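Local coordinates for allophycocyanin beta-18 subunit apoprotein (Chroococcidiopsis thermalis PCC 7203, PDB 6HRK) that covalently binds biliverdin IX alpha and fluoresces in the far red, as an artificial biliprotein derived from a far-red induced allophycocyanin subunit, at residues A[61-66]-A[125-130]; A[20-25]-A[51-56]; A[27-32]-A[97-102]. The protein carries 18 engineered substitutions. One frame throughout, in Å; residues are numbered along the deposited sequence.

Contact 1: residues A[61-66]-A[125-130]; sequences RMCSYA and EPFDYI. Engineered in segment 61-66: Met62 (natural residue Tyr). Engineered in segment 125-130: Ile130 (natural residue Val).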
loop_
_atom_site.group_PDB
_atom_site.type_symbol
_atom_site.label_atom_id
_atom_site.label_comp_id
_atom_site.label_asym_id
_atom_site.label_seq_id
_atom_site.Cartn_x
_atom_site.Cartn_y
_atom_site.Cartn_z
ATOM N N ARG A 61 0.601 5.832 2.920
ATOM C CA ARG A 61 0.792 6.876 3.941
ATOM C C ARG A 61 1.453 6.314 5.197
ATOM O O ARG A 61 2.428 6.872 5.701
ATOM C CB ARG A 61 -0.566 7.478 4.321
ATOM C CG ARG A 61 -0.523 8.856 4.925
ATOM C CD ARG A 61 -0.547 9.932 3.851
ATOM N NE ARG A 61 -1.790 9.982 3.073
ATOM C CZ ARG A 61 -2.982 10.398 3.520
ATOM N NH1 ARG A 61 -3.163 10.801 4.781
ATOM N NH2 ARG A 61 -4.025 10.398 2.691
ATOM N N MET A 62 0.891 5.211 5.691
ATOM C CA MET A 62 1.425 4.477 6.844
ATOM C C MET A 62 2.847 3.982 6.608
ATOM O O MET A 62 3.678 4.034 7.519
ATOM C CB MET A 62 0.533 3.275 7.168
ATOM C CG MET A 62 -0.728 3.606 7.947
ATOM S SD MET A 62 -1.815 2.170 8.033
ATOM C CE MET A 62 -2.762 2.538 9.509
ATOM N N CYS A 63 3.110 3.491 5.395
ATOM C CA CYS A 63 4.437 2.987 5.020
ATOM C C CYS A 63 5.509 4.083 4.997
ATOM O O CYS A 63 6.629 3.856 5.461
ATOM C CB CYS A 63 4.393 2.261 3.664
ATOM S SG CYS A 63 3.467 0.703 3.661
ATOM N N SER A 64 5.170 5.257 4.463
ATOM C CA SER A 64 6.099 6.398 4.433
ATOM C C SER A 64 6.515 6.823 5.838
ATOM O O SER A 64 7.708 6.976 6.119
ATOM C CB SER A 64 5.470 7.593 3.718
ATOM O OG SER A 64 5.119 7.273 2.388
ATOM N N TYR A 65 5.519 7.013 6.703
ATOM C CA TYR A 65 5.740 7.332 8.120
ATOM C C TYR A 65 6.544 6.241 8.831
ATOM O O TYR A 65 7.456 6.547 9.596
ATOM C CB TYR A 65 4.397 7.558 8.838
ATOM C CG TYR A 65 4.489 7.637 10.348
ATOM C CD1 TYR A 65 5.374 8.520 10.969
ATOM C CD2 TYR A 65 3.688 6.831 11.158
ATOM C CE1 TYR A 65 5.463 8.588 12.354
ATOM C CE2 TYR A 65 3.767 6.897 12.542
ATOM C CZ TYR A 65 4.654 7.774 13.136
ATOM O OH TYR A 65 4.727 7.838 14.504
ATOM N N ALA A 66 6.201 4.980 8.573
ATOM C CA ALA A 66 6.910 3.841 9.158
ATOM C C ALA A 66 8.403 3.834 8.812
ATOM O O ALA A 66 9.233 3.545 9.675
ATOM C CB ALA A 66 6.262 2.536 8.725
ATOM N N GLU A 125 9.965 -3.143 4.452
ATOM C CA GLU A 125 9.434 -3.520 5.777
ATOM C C GLU A 125 7.933 -3.248 6.046
ATOM O O GLU A 125 7.187 -4.197 6.299
ATOM C CB GLU A 125 10.326 -2.920 6.883
ATOM C CG GLU A 125 9.699 -2.865 8.267
ATOM C CD GLU A 125 10.678 -2.478 9.353
ATOM O OE1 GLU A 125 11.766 -1.937 9.058
ATOM O OE2 GLU A 125 10.323 -2.707 10.520
ATOM N N PRO A 126 7.492 -1.970 6.013
ATOM C CA PRO A 126 6.082 -1.689 6.329
ATOM C C PRO A 126 5.071 -2.103 5.250
ATOM O O PRO A 126 3.878 -2.193 5.546
ATOM C CB PRO A 126 6.070 -0.175 6.517
ATOM C CG PRO A 126 7.156 0.309 5.629
ATOM C CD PRO A 126 8.237 -0.726 5.745
ATOM N N PHE A 127 5.539 -2.331 4.021
ATOM C CA PHE A 127 4.696 -2.880 2.952
ATOM C C PHE A 127 4.463 -4.365 3.204
ATOM O O PHE A 127 3.325 -4.831 3.164
ATOM C CB PHE A 127 5.335 -2.682 1.572
ATOM C CG PHE A 127 5.398 -1.247 1.125
ATOM C CD1 PHE A 127 6.466 -0.440 1.485
ATOM C CD2 PHE A 127 4.401 -0.708 0.323
ATOM C CE1 PHE A 127 6.538 0.882 1.069
ATOM C CE2 PHE A 127 4.463 0.612 -0.100
ATOM C CZ PHE A 127 5.532 1.410 0.275
ATOM N N ASP A 128 5.549 -5.092 3.468
ATOM C CA ASP A 128 5.484 -6.517 3.826
ATOM C C ASP A 128 4.826 -6.781 5.190
ATOM O O ASP A 128 4.238 -7.845 5.390
ATOM C CB ASP A 128 6.886 -7.150 3.818
ATOM C CG ASP A 128 7.496 -7.238 2.423
ATOM O OD1 ASP A 128 6.754 -7.301 1.419
ATOM O OD2 ASP A 128 8.741 -7.266 2.333
ATOM N N TYR A 129 4.940 -5.835 6.121
ATOM C CA TYR A 129 4.339 -5.982 7.449
ATOM C C TYR A 129 2.821 -5.819 7.393
ATOM O O TYR A 129 2.082 -6.680 7.879
ATOM C CB TYR A 129 4.938 -4.979 8.440
ATOM C CG TYR A 129 4.331 -5.067 9.824
ATOM C CD1 TYR A 129 4.527 -6.192 10.620
ATOM C CD2 TYR A 129 3.546 -4.030 10.332
ATOM C CE1 TYR A 129 3.968 -6.281 11.888
ATOM C CE2 TYR A 129 2.985 -4.107 11.598
ATOM C CZ TYR A 129 3.197 -5.234 12.371
ATOM O OH TYR A 129 2.640 -5.311 13.626
ATOM N N ILE A 130 2.368 -4.717 6.799
ATOM C CA ILE A 130 0.933 -4.447 6.630
ATOM C C ILE A 130 0.280 -5.527 5.754
ATOM O O ILE A 130 -0.824 -5.977 6.058
ATOM C CB ILE A 130 0.675 -3.025 6.056
ATOM C CG1 ILE A 130 1.092 -1.955 7.078
ATOM C CG2 ILE A 130 -0.796 -2.829 5.693
ATOM C CD1 ILE A 130 1.193 -0.553 6.514
#
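Segments 61-66 and 125-130 draw closest at Cys63 and Pro126, whose CA atoms are 5.1 Å apart; the two helix axes pass within 8.9 Å, their directions 132° apart. Cys63 carries the contact. Its thiol lies over the middle of the Phe127 ring, SG 3.6 Å from the centroid and 7° off the ring normal, a sulfur-aromatic contact. With SG anti to the carbonyl carbon (chi1 -68°), the sulfur is turned over the ring; CB lies over the same face and meets Phe127 CE1 at 3.6 Å, a CH-pi contact. One turn on from Cys63, Ala66 CB rests on Pro126 CB at 3.5 Å. Ile130, an engineered residue, completes the packing: its CD1 reaches both Cys63 SG and CB of Met62, also engineered, at 3.9 Å each. No hydrogen bond crosses the interface. A leucine in place of Phe127 would probably leave the Cys63 sulfur without its aromatic face and open a gap toward Ile101 and Met104, which the ring also touches. This is buried apolar packing between helix 46-69 and the first turns of helix 125-134 in the all-helical, globin-related phycobilisome protein fold, with Met62 extending it to the biliverdin pocket.

Contact 2: residues A[20-25]-A[51-56]; sequences EVVKTA and MCVRDM. Engineered in segment 20-25: Val21 (natural residue Ile). Engineered in segment 51-56: Cys52 (natural residue Tyr). With BLA (biliverdine IX alpha), chain E.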
loop_
_atom_site.group_PDB
_atom_site.type_symbol
_atom_site.label_atom_id
_atom_site.label_comp_id
_atom_site.label_asym_id
_atom_site.label_seq_id
_atom_site.Cartn_x
_atom_site.Cartn_y
_atom_site.Cartn_z
ATOM N N GLU A 20 0.402 9.394 -8.146
ATOM C CA GLU A 20 0.756 8.547 -9.290
ATOM C C GLU A 20 1.032 7.101 -8.891
ATOM O O GLU A 20 0.603 6.185 -9.587
ATOM C CB GLU A 20 1.973 9.099 -10.030
ATOM C CG GLU A 20 2.155 8.531 -11.438
ATOM C CD GLU A 20 3.581 8.096 -11.737
ATOM O OE1 GLU A 20 4.529 8.838 -11.404
ATOM O OE2 GLU A 20 3.754 7.004 -12.318
ATOM N N VAL A 21 1.761 6.903 -7.791
ATOM C CA VAL A 21 2.054 5.554 -7.268
ATOM C C VAL A 21 0.766 4.760 -7.013
ATOM O O VAL A 21 0.707 3.570 -7.323
ATOM C CB VAL A 21 2.932 5.607 -5.983
ATOM C CG1 VAL A 21 2.951 4.272 -5.239
ATOM C CG2 VAL A 21 4.356 6.029 -6.327
ATOM N N VAL A 22 -0.248 5.425 -6.455
ATOM C CA VAL A 22 -1.559 4.808 -6.225
ATOM C C VAL A 22 -2.204 4.493 -7.574
ATOM O O VAL A 22 -2.442 3.328 -7.883
ATOM C CB VAL A 22 -2.489 5.703 -5.360
ATOM C CG1 VAL A 22 -3.906 5.136 -5.293
ATOM C CG2 VAL A 22 -1.927 5.858 -3.950
ATOM N N LYS A 23 -2.442 5.529 -8.379
ATOM C CA LYS A 23 -3.076 5.383 -9.707
ATOM C C LYS A 23 -2.402 4.337 -10.606
ATOM O O LYS A 23 -3.085 3.621 -11.341
ATOM C CB LYS A 23 -3.158 6.740 -10.437
ATOM C CG LYS A 23 -4.471 7.499 -10.234
ATOM C CD LYS A 23 -4.787 7.791 -8.773
ATOM C CE LYS A 23 -6.138 8.478 -8.617
ATOM N NZ LYS A 23 -7.293 7.599 -8.966
ATOM N N THR A 24 -1.074 4.255 -10.539
ATOM C CA THR A 24 -0.306 3.232 -11.256
ATOM C C THR A 24 -0.532 1.838 -10.656
ATOM O O THR A 24 -0.661 0.858 -11.394
ATOM C CB THR A 24 1.208 3.551 -11.238
ATOM O OG1 THR A 24 1.427 4.888 -11.703
ATOM C CG2 THR A 24 1.994 2.576 -12.117
ATOM N N ALA A 25 -0.565 1.759 -9.324
ATOM C CA ALA A 25 -0.801 0.495 -8.614
ATOM C C ALA A 25 -2.212 -0.064 -8.814
ATOM O O ALA A 25 -2.371 -1.276 -8.973
ATOM C CB ALA A 25 -0.513 0.653 -7.127
ATOM N N MET A 51 -13.202 5.136 -2.541
ATOM C CA MET A 51 -12.770 4.568 -1.257
ATOM C C MET A 51 -11.634 3.541 -1.415
ATOM O O MET A 51 -10.839 3.357 -0.496
ATOM C CB MET A 51 -13.956 3.953 -0.503
ATOM C CG MET A 51 -14.940 4.995 0.008
ATOM S SD MET A 51 -16.289 4.311 0.986
ATOM C CE MET A 51 -17.194 3.445 -0.289
ATOM N N CYS A 52 -11.567 2.891 -2.578
ATOM C CA CYS A 52 -10.483 1.959 -2.911
ATOM C C CYS A 52 -9.124 2.627 -3.121
ATOM O O CYS A 52 -8.108 2.102 -2.653
ATOM C CB CYS A 52 -10.862 1.088 -4.123
ATOM S SG CYS A 52 -9.977 -0.482 -4.272
ATOM N N VAL A 53 -9.099 3.764 -3.818
ATOM C CA VAL A 53 -7.863 4.564 -3.932
ATOM C C VAL A 53 -7.528 5.284 -2.620
ATOM O O VAL A 53 -6.351 5.435 -2.275
ATOM C CB VAL A 53 -7.870 5.559 -5.127
ATOM C CG1 VAL A 53 -7.876 4.799 -6.450
ATOM C CG2 VAL A 53 -9.020 6.566 -5.060
ATOM N N ARG A 54 -8.563 5.710 -1.894
ATOM C CA ARG A 54 -8.416 6.282 -0.551
ATOM C C ARG A 54 -7.704 5.304 0.387
ATOM O O ARG A 54 -6.732 5.672 1.047
ATOM C CB ARG A 54 -9.797 6.652 0.012
ATOM C CG ARG A 54 -9.808 7.322 1.382
ATOM C CD ARG A 54 -11.144 7.110 2.086
ATOM N NE ARG A 54 -11.313 5.729 2.535
ATOM C CZ ARG A 54 -12.282 5.289 3.340
ATOM N NH1 ARG A 54 -13.218 6.110 3.825
ATOM N NH2 ARG A 54 -12.311 4.001 3.671
ATOM N N ASP A 55 -8.193 4.064 0.437
ATOM C CA ASP A 55 -7.584 3.010 1.263
ATOM C C ASP A 55 -6.123 2.755 0.909
ATOM O O ASP A 55 -5.274 2.703 1.793
ATOM C CB ASP A 55 -8.357 1.693 1.144
ATOM C CG ASP A 55 -9.650 1.693 1.932
ATOM O OD1 ASP A 55 -10.103 2.762 2.392
ATOM O OD2 ASP A 55 -10.218 0.597 2.081
ATOM N N MET A 56 -5.842 2.597 -0.380
ATOM C CA MET A 56 -4.466 2.419 -0.853
ATOM C C MET A 56 -3.575 3.595 -0.462
ATOM O O MET A 56 -2.422 3.395 -0.073
ATOM C CB MET A 56 -4.431 2.220 -2.367
ATOM C CG MET A 56 -4.950 0.864 -2.799
ATOM S SD MET A 56 -5.027 0.700 -4.587
ATOM C CE MET A 56 -3.282 0.673 -4.996
HETATM C CHA BLA E . -14.381 0.764 3.594
HETATM N NA BLA E . -11.916 0.901 4.433
HETATM C C1A BLA E . -13.261 0.938 4.597
HETATM C C2A BLA E . -13.536 1.200 6.034
HETATM C C3A BLA E . -12.309 1.299 6.669
HETATM C C4A BLA E . -11.272 1.117 5.611
HETATM C CMA BLA E . -12.096 1.551 8.140
HETATM C CAA BLA E . -14.910 1.316 6.666
HETATM C CBA BLA E . -15.223 2.731 7.149
HETATM C CGA BLA E . -15.051 3.757 6.056
HETATM O O1A BLA E . -13.984 4.407 6.020
HETATM O O2A BLA E . -15.974 3.921 5.233
HETATM C CHB BLA E . -9.761 1.112 5.776
HETATM N NB BLA E . -9.786 3.325 7.106
HETATM C C1B BLA E . -9.145 2.244 6.579
HETATM C C2B BLA E . -7.766 2.298 6.873
HETATM C C3B BLA E . -7.493 3.443 7.614
HETATM C C4B BLA E . -8.838 4.044 7.725
HETATM C CMB BLA E . -6.749 1.269 6.439
HETATM O OB BLA E . -9.138 5.310 8.431
HETATM C CAB BLA E . -6.148 3.900 8.150
HETATM C CBB BLA E . -6.117 5.373 8.495
HETATM N NC BLA E . -10.128 -1.454 0.307
HETATM C C1C BLA E . -8.881 -1.804 -0.003
HETATM C C2C BLA E . -8.851 -2.257 -1.431
HETATM C C3C BLA E . -10.010 -1.425 -1.954
HETATM C C4C BLA E . -11.043 -1.470 -0.814
HETATM C CMC BLA E . -7.522 -1.993 -2.129
HETATM O OC BLA E . -7.899 -1.718 0.715
HETATM C CAC BLA E . -10.474 -1.745 -3.383
HETATM C CBC BLA E . -11.220 -3.053 -3.494
HETATM C CHD BLA E . -11.956 -0.252 -0.830
HETATM N ND BLA E . -12.888 0.270 1.507
HETATM C C1D BLA E . -13.051 -0.070 0.195
HETATM C C2D BLA E . -14.505 -0.123 -0.104
HETATM C C3D BLA E . -15.168 0.171 1.180
HETATM C C4D BLA E . -14.076 0.414 2.155
HETATM C CMD BLA E . -15.176 -0.444 -1.414
HETATM C CAD BLA E . -16.652 0.236 1.452
HETATM C CBD BLA E . -17.249 -1.147 1.635
HETATM C CGD BLA E . -18.736 -0.977 1.815
HETATM O O1D BLA E . -19.216 -1.165 2.951
HETATM O O2D BLA E . -19.426 -0.648 0.823
#
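Val22, Ala25, Val53 and Met56 join helix 18-32 to helix 46-69, and the latter carries one wall of the biliverdin pocket on its far side. The axes of segments 20-25 and 51-56 pass 9.9 Å apart, with directions differing by 124°. Val22 CG1 meets two residues: it lies 4.0 Å from Val53 CB, the two side chains meeting at about a right angle, and also packs on Met56 CB. The Met56 chain turns at its last torsion, chi3 69°, which brings CE to 3.5 Å from Ala25 CB, while its CG lies beside the chromophore methyl CMC. At the rim the bent chain of Lys23 places NZ near Val53 CG1.

From the same helix, residues that do not touch segment 20-25 hold the pigment. Cys52, an engineered residue, is bonded covalently through SG to biliverdin CAC. Asp55 OD2 accepts a nearly straight bond from biliverdin NA at 2.9 Å and a weak one from NC. Asp55 OD1 is gripped side-on by NE and NH2 of Arg54, with NH2 at 2.8 Å on the syn lone pair, and OD1 lies in the plane of the guanidinium group. NH1 and NH2 of Arg54 then share the propionate oxygen O1A, each at 2.9 Å. The guanidinium thus bridges two acids and fixes the carboxylate that faces the pyrrole nitrogens; its positive charge probably helps keep Asp55 ionised, and that negative charge would in turn favour protonated nitrogens on the chromophore.

Contact 3: residues A[27-32]-A[97-102]; sequences SQLFQE and TARSIQ. Engineered in segment 27-32: Gln28 (natural residue Leu).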
loop_
_atom_site.group_PDB
_atom_site.type_symbol
_atom_site.label_atom_id
_atom_site.label_comp_id
_atom_site.label_asym_id
_atom_site.label_seq_id
_atom_site.Cartn_x
_atom_site.Cartn_y
_atom_site.Cartn_z
ATOM N N SER A 27 -4.267 0.557 -11.344
ATOM C CA SER A 27 -4.375 0.188 -12.757
ATOM C C SER A 27 -3.893 -1.245 -13.016
ATOM O O SER A 27 -4.588 -2.023 -13.676
ATOM C CB SER A 27 -3.590 1.176 -13.629
ATOM O OG SER A 27 -3.763 0.902 -15.008
ATOM N N GLN A 28 -2.716 -1.588 -12.488
ATOM C CA GLN A 28 -2.171 -2.949 -12.640
ATOM C C GLN A 28 -2.905 -3.967 -11.758
ATOM O O GLN A 28 -2.955 -5.148 -12.098
ATOM C CB GLN A 28 -0.659 -2.993 -12.363
ATOM C CG GLN A 28 0.050 -4.091 -13.148
ATOM C CD GLN A 28 1.479 -4.328 -12.700
ATOM O OE1 GLN A 28 1.735 -5.135 -11.806
ATOM N NE2 GLN A 28 2.422 -3.645 -13.339
ATOM N N LEU A 29 -3.461 -3.509 -10.633
ATOM C CA LEU A 29 -4.296 -4.353 -9.766
ATOM C C LEU A 29 -5.542 -4.866 -10.497
ATOM O O LEU A 29 -5.871 -6.051 -10.398
ATOM C CB LEU A 29 -4.708 -3.591 -8.496
ATOM C CG LEU A 29 -5.472 -4.351 -7.403
ATOM C CD1 LEU A 29 -4.569 -5.356 -6.707
ATOM C CD2 LEU A 29 -6.075 -3.383 -6.396
ATOM N N PHE A 30 -6.221 -3.979 -11.229
ATOM C CA PHE A 30 -7.431 -4.348 -11.982
ATOM C C PHE A 30 -7.164 -5.245 -13.194
ATOM O O PHE A 30 -8.083 -5.911 -13.661
ATOM C CB PHE A 30 -8.207 -3.107 -12.454
ATOM C CG PHE A 30 -8.715 -2.220 -11.341
ATOM C CD1 PHE A 30 -9.256 -2.749 -10.166
ATOM C CD2 PHE A 30 -8.690 -0.839 -11.493
ATOM C CE1 PHE A 30 -9.727 -1.914 -9.162
ATOM C CE2 PHE A 30 -9.161 -0.003 -10.494
ATOM C CZ PHE A 30 -9.685 -0.539 -9.329
ATOM N N GLN A 31 -5.939 -5.241 -13.721
ATOM C CA GLN A 31 -5.536 -6.223 -14.743
ATOM C C GLN A 31 -5.504 -7.635 -14.159
ATOM O O GLN A 31 -6.058 -8.570 -14.735
ATOM C CB GLN A 31 -4.159 -5.897 -15.344
ATOM C CG GLN A 31 -4.192 -5.048 -16.605
ATOM C CD GLN A 31 -2.892 -5.138 -17.389
ATOM O OE1 GLN A 31 -1.810 -4.902 -16.847
ATOM N NE2 GLN A 31 -2.992 -5.485 -18.669
ATOM N N GLU A 32 -4.848 -7.765 -13.010
ATOM C CA GLU A 32 -4.648 -9.062 -12.357
ATOM C C GLU A 32 -5.887 -9.516 -11.585
ATOM O O GLU A 32 -6.134 -10.720 -11.474
ATOM C CB GLU A 32 -3.435 -9.002 -11.427
ATOM C CG GLU A 32 -2.140 -8.620 -12.134
ATOM C CD GLU A 32 -0.994 -8.386 -11.176
ATOM O OE1 GLU A 32 -0.854 -9.165 -10.216
ATOM O OE2 GLU A 32 -0.222 -7.429 -11.384
ATOM N N THR A 97 -6.068 -6.811 -1.658
ATOM C CA THR A 97 -5.622 -5.739 -0.752
ATOM C C THR A 97 -4.127 -5.854 -0.459
ATOM O O THR A 97 -3.413 -4.849 -0.438
ATOM C CB THR A 97 -6.397 -5.765 0.587
ATOM O OG1 THR A 97 -7.809 -5.765 0.331
ATOM C CG2 THR A 97 -6.046 -4.560 1.459
ATOM N N ALA A 98 -3.667 -7.083 -0.229
ATOM C CA ALA A 98 -2.247 -7.356 -0.018
ATOM C C ALA A 98 -1.437 -7.044 -1.273
ATOM O O ALA A 98 -0.398 -6.386 -1.188
ATOM C CB ALA A 98 -2.035 -8.803 0.410
ATOM N N ARG A 99 -1.920 -7.507 -2.430
ATOM C CA ARG A 99 -1.273 -7.231 -3.724
ATOM C C ARG A 99 -1.110 -5.735 -3.961
ATOM O O ARG A 99 -0.029 -5.292 -4.330
ATOM C CB ARG A 99 -2.065 -7.853 -4.884
ATOM C CG ARG A 99 -1.602 -7.460 -6.291
ATOM C CD ARG A 99 -0.785 -8.524 -7.003
ATOM N NE ARG A 99 0.625 -8.574 -6.596
ATOM C CZ ARG A 99 1.688 -8.410 -7.397
ATOM N NH1 ARG A 99 1.566 -8.177 -8.706
ATOM N NH2 ARG A 99 2.913 -8.490 -6.878
ATOM N N SER A 100 -2.182 -4.970 -3.755
ATOM C CA SER A 100 -2.159 -3.517 -3.990
ATOM C C SER A 100 -1.040 -2.817 -3.215
ATOM O O SER A 100 -0.381 -1.923 -3.747
ATOM C CB SER A 100 -3.516 -2.889 -3.651
ATOM O OG SER A 100 -3.868 -3.099 -2.296
ATOM N N ILE A 101 -0.825 -3.248 -1.971
ATOM C CA ILE A 101 0.272 -2.751 -1.134
ATOM C C ILE A 101 1.620 -3.195 -1.715
ATOM O O ILE A 101 2.528 -2.380 -1.870
ATOM C CB ILE A 101 0.108 -3.213 0.338
ATOM C CG1 ILE A 101 -1.125 -2.545 0.962
ATOM C CG2 ILE A 101 1.342 -2.884 1.175
ATOM C CD1 ILE A 101 -1.694 -3.287 2.152
ATOM N N GLN A 102 1.732 -4.477 -2.054
ATOM C CA GLN A 102 2.966 -5.020 -2.632
ATOM C C GLN A 102 3.276 -4.444 -4.024
ATOM O O GLN A 102 4.441 -4.364 -4.413
ATOM C CB GLN A 102 2.915 -6.555 -2.693
ATOM C CG GLN A 102 2.817 -7.265 -1.342
ATOM C CD GLN A 102 4.137 -7.332 -0.590
ATOM O OE1 GLN A 102 4.986 -6.450 -0.714
ATOM N NE2 GLN A 102 4.309 -8.384 0.207
#
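Glu32 and Arg99 form the polar link between segments 27-32 and 97-102, a salt bridge at the outer margin of the interface. Arg99 NH1 gives its main bond to Glu32 OE1, 3.0 Å with an N-H...O angle of 146°, using the syn lone pair, and a weak second one to Glu32 OE2 at 3.3 Å. One nitrogen therefore serves both carboxylate oxygens. The carboxylate and guanidinium planes stand 47° apart, unlike the coplanar, edge-to-edge arrangement of a two-nitrogen pairing. Beneath the charges, Leu29 goes inward: with CG opposite its backbone N (chi1 -174°), it sets CD1 against Arg99 CG at 3.7 Å and CD2 against Ser100 CB at 3.8 Å. The Ser100 hydroxyl turns back on its own helix and donates to Thr97 O at 2.6 Å, coming from above the carbonyl plane, while Thr97 OG1 is hydrogen-bonded to Pro93 O. Gln102 has both ends of its amide satisfied, OE1 by Lys105 and NE2 by Asp128. The contact ties the C-terminal end of helix 18-32 to helix 94-115, with Met56 of helix 46-69 packed on Ser100 and helix 125-134 covering Ile101; Thr97 and Ser100 also touch biliverdin.

Overall arrangement
Contacts 2 and 3 are neighbours, their centres about 9 Å apart, and both use helix 18-32; Met56 and Ser100 touch where they meet. Contact 1 lies on the opposite side of the chain's centre, about 15 Å from contact 2 and about 16 Å from contact 3, centre to centre. It shares helix 46-69 with contact 2, and it touches contact 3 through Phe127 and Ile130 on Ile101 and a probable Asp128-Gln102 hydrogen bond. Along the chain contact 2 closes before contact 1 opens, while contact 3 crosses both. Four helices, 18-32, 46-69, 94-115 and 125-134, are thereby knitted into one globin-related bundle, and every contact includes at least one residue of the biliverdin pocket.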